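Local coordinates for protein photosystem II stability/assembly factor HCF136, chloroplastic (Cyanidioschyzon merolae, PDB 5OJ3) that is probably essential for photosystem II biogenesis, being needed to assemble an early intermediate that includes D2 and cytochrome b559, at residues 117-122 with 408-413; 327-332 with 366-371. One frame throughout, in Å; residues are numbered along the deposited sequence.

Contact 1: residues 117-122 with 408-413; sequences ESVLFD and NLYKIK
Asp122 and Lys413 form the ionic part of this contact. Lys413 NZ donates to Asp122 OD1 at 2.6 Å, reaching the syn lone pair, on the side of the other carboxylate oxygen, and the two side chains cross at about a right angle. With CG anti to the backbone N (chi1 -167°), the lysine runs extended from its strand before bending at its last torsion to meet the acid. Its ammonium also hydrogen-bonds the carbonyl of Ile123. The second carboxylate oxygen, OD2, accepts the backbone N-H of Val173 on strand 169-176, so both oxygens of Asp122 are engaged. Lys411 is a looser electrostatic neighbour: its NZ stays 4.1 Å from Asp122 OD1, too far for a salt bridge, while its aliphatic part passes by the backbone, CD lying 3.4 Å from Phe121 O.

The apolar part lies at the other end. Val119 CG2 meets the edge of the Tyr410 ring near its plane, 3.7 Å from CD2, rather than covering a face.

No backbone bond joins the segments. Strands 120-122 and 409-413 run roughly parallel, 31° apart with axes 7.9 Å from each other, as the first strands of adjacent beta-propeller blades. Each carries a classic beta bulge, Phe121 and Asp122 facing Val136, and Tyr410 and Lys411 facing Leu423.

The chemistry implies a junction held by side chains, in which one carboxylate links its own blade to both adjoining ones and two lysines nearby would probably stabilise its negative charge.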
loop_
_atom_site.group_PDB
_atom_site.type_symbol
_atom_site.label_atom_id
_atom_site.label_comp_id
_atom_site.label_asym_id
_atom_site.label_seq_id
_atom_site.Cartn_x
_atom_site.Cartn_y
_atom_site.Cartn_z
ATOM N N GLU A 117 15.800 13.037 -8.554
ATOM C CA GLU A 117 15.831 13.249 -7.113
ATOM C C GLU A 117 14.450 13.165 -6.468
ATOM O O GLU A 117 14.311 13.471 -5.281
ATOM C CB GLU A 117 16.465 14.608 -6.799
ATOM N N SER A 118 13.429 12.759 -7.219
ATOM C CA SER A 118 12.065 12.644 -6.719
ATOM C C SER A 118 11.907 11.387 -5.865
ATOM O O SER A 118 12.673 10.431 -5.992
ATOM C CB SER A 118 11.097 12.624 -7.900
ATOM O OG SER A 118 9.873 12.017 -7.572
ATOM N N VAL A 119 10.882 11.373 -5.001
ATOM C CA VAL A 119 10.647 10.215 -4.138
ATOM C C VAL A 119 9.671 9.256 -4.806
ATOM O O VAL A 119 8.599 9.657 -5.278
ATOM C CB VAL A 119 10.169 10.616 -2.726
ATOM C CG1 VAL A 119 8.969 11.533 -2.736
ATOM C CG2 VAL A 119 9.885 9.345 -1.893
ATOM N N LEU A 120 10.063 7.982 -4.845
ATOM C CA LEU A 120 9.340 6.934 -5.554
ATOM C C LEU A 120 8.115 6.489 -4.763
ATOM O O LEU A 120 8.194 6.278 -3.548
ATOM C CB LEU A 120 10.264 5.741 -5.780
ATOM C CG LEU A 120 11.659 6.059 -6.309
ATOM C CD1 LEU A 120 12.433 4.785 -6.493
ATOM C CD2 LEU A 120 11.593 6.816 -7.611
ATOM N N PHE A 121 6.979 6.351 -5.449
ATOM C CA PHE A 121 5.734 6.029 -4.768
ATOM C C PHE A 121 5.157 4.664 -5.097
ATOM O O PHE A 121 4.537 4.056 -4.221
ATOM C CB PHE A 121 4.677 7.097 -5.057
ATOM C CG PHE A 121 4.668 8.191 -4.046
ATOM C CD1 PHE A 121 5.717 9.089 -3.965
ATOM C CD2 PHE A 121 3.637 8.282 -3.124
ATOM C CE1 PHE A 121 5.717 10.087 -3.012
ATOM C CE2 PHE A 121 3.639 9.266 -2.164
ATOM C CZ PHE A 121 4.675 10.179 -2.109
ATOM N N ASP A 122 5.325 4.163 -6.319
ATOM C CA ASP A 122 4.816 2.835 -6.634
ATOM C C ASP A 122 5.487 2.302 -7.890
ATOM O O ASP A 122 6.022 3.055 -8.708
ATOM C CB ASP A 122 3.295 2.831 -6.811
ATOM C CG ASP A 122 2.702 1.440 -6.687
ATOM O OD1 ASP A 122 3.422 0.532 -6.220
ATOM O OD2 ASP A 122 1.527 1.249 -7.065
ATOM N N ASN A 408 15.962 7.857 2.927
ATOM C CA ASN A 408 14.768 7.345 3.583
ATOM C C ASN A 408 14.146 6.208 2.778
ATOM O O ASN A 408 14.226 6.178 1.549
ATOM C CB ASN A 408 13.745 8.467 3.760
ATOM C CG ASN A 408 14.213 9.535 4.730
ATOM O OD1 ASN A 408 15.004 9.269 5.635
ATOM N ND2 ASN A 408 13.735 10.759 4.535
ATOM N N LEU A 409 13.526 5.265 3.490
ATOM C CA LEU A 409 12.929 4.076 2.886
ATOM C C LEU A 409 11.473 3.986 3.317
ATOM O O LEU A 409 11.188 3.874 4.514
ATOM C CB LEU A 409 13.697 2.814 3.283
ATOM C CG LEU A 409 15.152 2.803 2.813
ATOM C CD1 LEU A 409 15.813 1.478 3.123
ATOM C CD2 LEU A 409 15.218 3.092 1.320
ATOM N N TYR A 410 10.555 4.013 2.347
ATOM C CA TYR A 410 9.138 4.176 2.643
ATOM C C TYR A 410 8.266 2.970 2.317
ATOM O O TYR A 410 7.206 2.822 2.934
ATOM C CB TYR A 410 8.575 5.391 1.889
ATOM C CG TYR A 410 9.147 6.723 2.324
ATOM C CD1 TYR A 410 9.569 6.930 3.630
ATOM C CD2 TYR A 410 9.269 7.773 1.422
ATOM C CE1 TYR A 410 10.093 8.148 4.028
ATOM C CE2 TYR A 410 9.792 8.993 1.810
ATOM C CZ TYR A 410 10.202 9.175 3.114
ATOM O OH TYR A 410 10.723 10.389 3.500
ATOM N N LYS A 411 8.668 2.113 1.379
ATOM C CA LYS A 411 7.727 1.142 0.835
ATOM C C LYS A 411 8.475 -0.072 0.302
ATOM O O LYS A 411 9.493 0.069 -0.380
ATOM C CB LYS A 411 6.879 1.779 -0.270
ATOM C CG LYS A 411 5.703 0.946 -0.747
ATOM C CD LYS A 411 5.088 1.571 -1.991
ATOM C CE LYS A 411 4.366 0.546 -2.847
ATOM N NZ LYS A 411 3.204 -0.039 -2.126
ATOM N N ILE A 412 7.954 -1.260 0.607
ATOM C CA ILE A 412 8.474 -2.519 0.086
ATOM C C ILE A 412 7.356 -3.245 -0.652
ATOM O O ILE A 412 6.215 -3.294 -0.180
ATOM C CB ILE A 412 9.060 -3.407 1.202
ATOM C CG1 ILE A 412 9.890 -2.566 2.175
ATOM C CG2 ILE A 412 9.892 -4.536 0.606
ATOM C CD1 ILE A 412 10.651 -3.383 3.203
ATOM N N LYS A 413 7.695 -3.818 -1.808
ATOM C CA LYS A 413 6.733 -4.490 -2.677
ATOM C C LYS A 413 7.381 -5.690 -3.345
ATOM O O LYS A 413 8.400 -5.548 -4.025
ATOM C CB LYS A 413 6.197 -3.518 -3.729
ATOM C CG LYS A 413 4.983 -3.996 -4.486
ATOM C CD LYS A 413 4.566 -2.955 -5.493
ATOM C CE LYS A 413 3.163 -3.222 -5.988
ATOM N NZ LYS A 413 2.466 -1.929 -6.243
#

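Contact 2: residues 327-332 with 366-371; sequences GIWETI and ILDVAF
Trp329 lays one face of its indole over Val369, whose CB sits 4.0 Å from the centroid of the six-membered ring and 12° off its normal, a CH-pi contact. With chi1 at 62°, CG lies between the backbone N and the carbonyl carbon, and from there the ring reaches over to the neighbouring strand. The far end of the indole also approaches Asp368: OD2 is 3.5 Å from CZ2, with the ring and carboxylate planes 45° apart, a slanted approach. That same oxygen takes a weak bond from the N-H of Val369, 2.7 Å from N to OD2, while Asp368 OD1 accepts the backbone N-H of Ile412 in the next blade. Replacing Trp329 with alanine would probably leave Val369 without the aromatic face that covers it and open a gap between the strands.

Thr331 makes the second meeting point. Its OG1 packs 3.4 Å from Ile366 CG2, and its methyl, CG2, turns toward the Ile366 main chain, the two side chains crossing at about a right angle.

Strands 328-332 and 366-371 run antiparallel at 171°, yet their axes are 7.2 Å apart and no hydrogen bond joins them; they belong to different blades and meet through side chains. Strand 328-332 is second in its blade, between 314-319 and 336-340, and Ala316 of the former touches both Trp329 and Thr331. On the other side, strand 366-371 begins the following blade, where Val377, Ala379 and Val381 of strand 377-381 back Val369 and Ile366.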
loop_
_atom_site.group_PDB
_atom_site.type_symbol
_atom_site.label_atom_id
_atom_site.label_comp_id
_atom_site.label_asym_id
_atom_site.label_seq_id
_atom_site.Cartn_x
_atom_site.Cartn_y
_atom_site.Cartn_z
ATOM N N GLY A 327 -3.567 -13.184 7.710
ATOM C CA GLY A 327 -3.602 -12.299 8.853
ATOM C C GLY A 327 -3.302 -10.863 8.481
ATOM O O GLY A 327 -3.084 -10.515 7.321
ATOM N N ILE A 328 -3.296 -10.017 9.510
ATOM C CA ILE A 328 -3.037 -8.587 9.394
ATOM C C ILE A 328 -1.774 -8.268 10.178
ATOM O O ILE A 328 -1.536 -8.847 11.244
ATOM C CB ILE A 328 -4.217 -7.746 9.929
ATOM C CG1 ILE A 328 -5.538 -8.192 9.301
ATOM C CG2 ILE A 328 -3.979 -6.266 9.704
ATOM C CD1 ILE A 328 -6.758 -7.673 10.035
ATOM N N TRP A 329 -0.969 -7.351 9.653
ATOM C CA TRP A 329 0.131 -6.758 10.396
ATOM C C TRP A 329 -0.191 -5.298 10.675
ATOM O O TRP A 329 -0.928 -4.651 9.925
ATOM C CB TRP A 329 1.457 -6.861 9.631
ATOM C CG TRP A 329 1.464 -6.139 8.314
ATOM C CD1 TRP A 329 1.198 -6.671 7.087
ATOM C CD2 TRP A 329 1.752 -4.751 8.094
ATOM N NE1 TRP A 329 1.305 -5.704 6.118
ATOM C CE2 TRP A 329 1.641 -4.515 6.710
ATOM C CE3 TRP A 329 2.092 -3.684 8.934
ATOM C CZ2 TRP A 329 1.858 -3.259 6.146
ATOM C CZ3 TRP A 329 2.305 -2.438 8.372
ATOM C CH2 TRP A 329 2.187 -2.236 6.992
ATOM N N GLU A 330 0.364 -4.781 11.765
ATOM C CA GLU A 330 0.183 -3.383 12.119
ATOM C C GLU A 330 1.503 -2.826 12.624
ATOM O O GLU A 330 2.347 -3.558 13.150
ATOM C CB GLU A 330 -0.908 -3.189 13.181
ATOM C CG GLU A 330 -0.537 -3.684 14.566
ATOM C CD GLU A 330 -1.671 -3.515 15.557
ATOM O OE1 GLU A 330 -2.774 -3.109 15.134
ATOM O OE2 GLU A 330 -1.465 -3.796 16.756
ATOM N N THR A 331 1.671 -1.522 12.449
ATOM C CA THR A 331 2.833 -0.810 12.947
ATOM C C THR A 331 2.374 0.261 13.918
ATOM O O THR A 331 1.529 1.094 13.578
ATOM C CB THR A 331 3.610 -0.156 11.805
ATOM O OG1 THR A 331 4.401 -1.141 11.128
ATOM C CG2 THR A 331 4.503 0.948 12.343
ATOM N N ILE A 332 2.922 0.235 15.107
ATOM C CA ILE A 332 2.539 1.173 16.147
ATOM C C ILE A 332 3.575 2.290 16.149
ATOM O O ILE A 332 4.750 2.067 15.826
ATOM C CB ILE A 332 2.450 0.446 17.505
ATOM C CG1 ILE A 332 1.575 -0.818 17.416
ATOM C CG2 ILE A 332 1.848 1.333 18.536
ATOM C CD1 ILE A 332 0.226 -0.641 16.723
ATOM N N ILE A 366 8.367 1.903 12.484
ATOM C CA ILE A 366 8.306 1.086 11.279
ATOM C C ILE A 366 7.478 1.836 10.246
ATOM O O ILE A 366 6.510 2.525 10.591
ATOM C CB ILE A 366 7.699 -0.298 11.576
ATOM C CG1 ILE A 366 8.426 -0.992 12.735
ATOM C CG2 ILE A 366 7.732 -1.181 10.329
ATOM C CD1 ILE A 366 9.877 -1.285 12.469
ATOM N N LEU A 367 7.870 1.743 8.978
ATOM C CA LEU A 367 7.154 2.446 7.924
ATOM C C LEU A 367 6.405 1.528 6.972
ATOM O O LEU A 367 5.374 1.936 6.435
ATOM C CB LEU A 367 8.121 3.329 7.124
ATOM C CG LEU A 367 8.890 4.338 7.984
ATOM C CD1 LEU A 367 10.072 4.930 7.236
ATOM C CD2 LEU A 367 7.968 5.440 8.486
ATOM N N ASP A 368 6.884 0.304 6.755
ATOM C CA ASP A 368 6.154 -0.681 5.966
ATOM C C ASP A 368 6.759 -2.059 6.204
ATOM O O ASP A 368 7.957 -2.185 6.487
ATOM C CB ASP A 368 6.170 -0.342 4.469
ATOM C CG ASP A 368 5.437 -1.377 3.630
ATOM O OD1 ASP A 368 5.841 -1.607 2.471
ATOM O OD2 ASP A 368 4.458 -1.968 4.134
ATOM N N VAL A 369 5.918 -3.084 6.077
ATOM C CA VAL A 369 6.299 -4.474 6.293
ATOM C C VAL A 369 5.825 -5.289 5.096
ATOM O O VAL A 369 4.706 -5.097 4.610
ATOM C CB VAL A 369 5.697 -5.027 7.603
ATOM C CG1 VAL A 369 5.893 -6.535 7.696
ATOM C CG2 VAL A 369 6.306 -4.325 8.807
ATOM N N ALA A 370 6.681 -6.193 4.616
ATOM C CA ALA A 370 6.373 -7.001 3.444
ATOM C C ALA A 370 6.939 -8.402 3.620
ATOM O O ALA A 370 8.076 -8.569 4.070
ATOM C CB ALA A 370 6.934 -6.371 2.165
ATOM N N PHE A 371 6.136 -9.403 3.269
ATOM C CA PHE A 371 6.541 -10.800 3.345
ATOM C C PHE A 371 6.997 -11.295 1.978
ATOM O O PHE A 371 6.350 -11.023 0.962
ATOM C CB PHE A 371 5.403 -11.696 3.847
ATOM C CG PHE A 371 5.075 -11.522 5.309
ATOM C CD1 PHE A 371 4.875 -10.267 5.861
ATOM C CD2 PHE A 371 4.990 -12.629 6.140
ATOM C CE1 PHE A 371 4.576 -10.120 7.206
ATOM C CE2 PHE A 371 4.699 -12.488 7.486
ATOM C CZ PHE A 371 4.494 -11.232 8.018
#

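Contacts 1 and 2 are two blade junctions of one seven-bladed propeller, their centres 16 Å apart. Each of their four strands belongs to a different antiparallel sheet, and contact 2 is nested along the chain inside the loop closed by contact 1. Strands 328-332 and 366-371 come from successive blades; strand 409-414 then opens the blade completed by the N-terminal strand 109-111, and strand 120-125 opens the next blade around the ring. The two contacts also touch each other, Leu367 packing against the backbone of Leu409. Together they span four consecutive blades, and contact 1 lies on one side of the blade in which the two ends of the chain pair and close the ring.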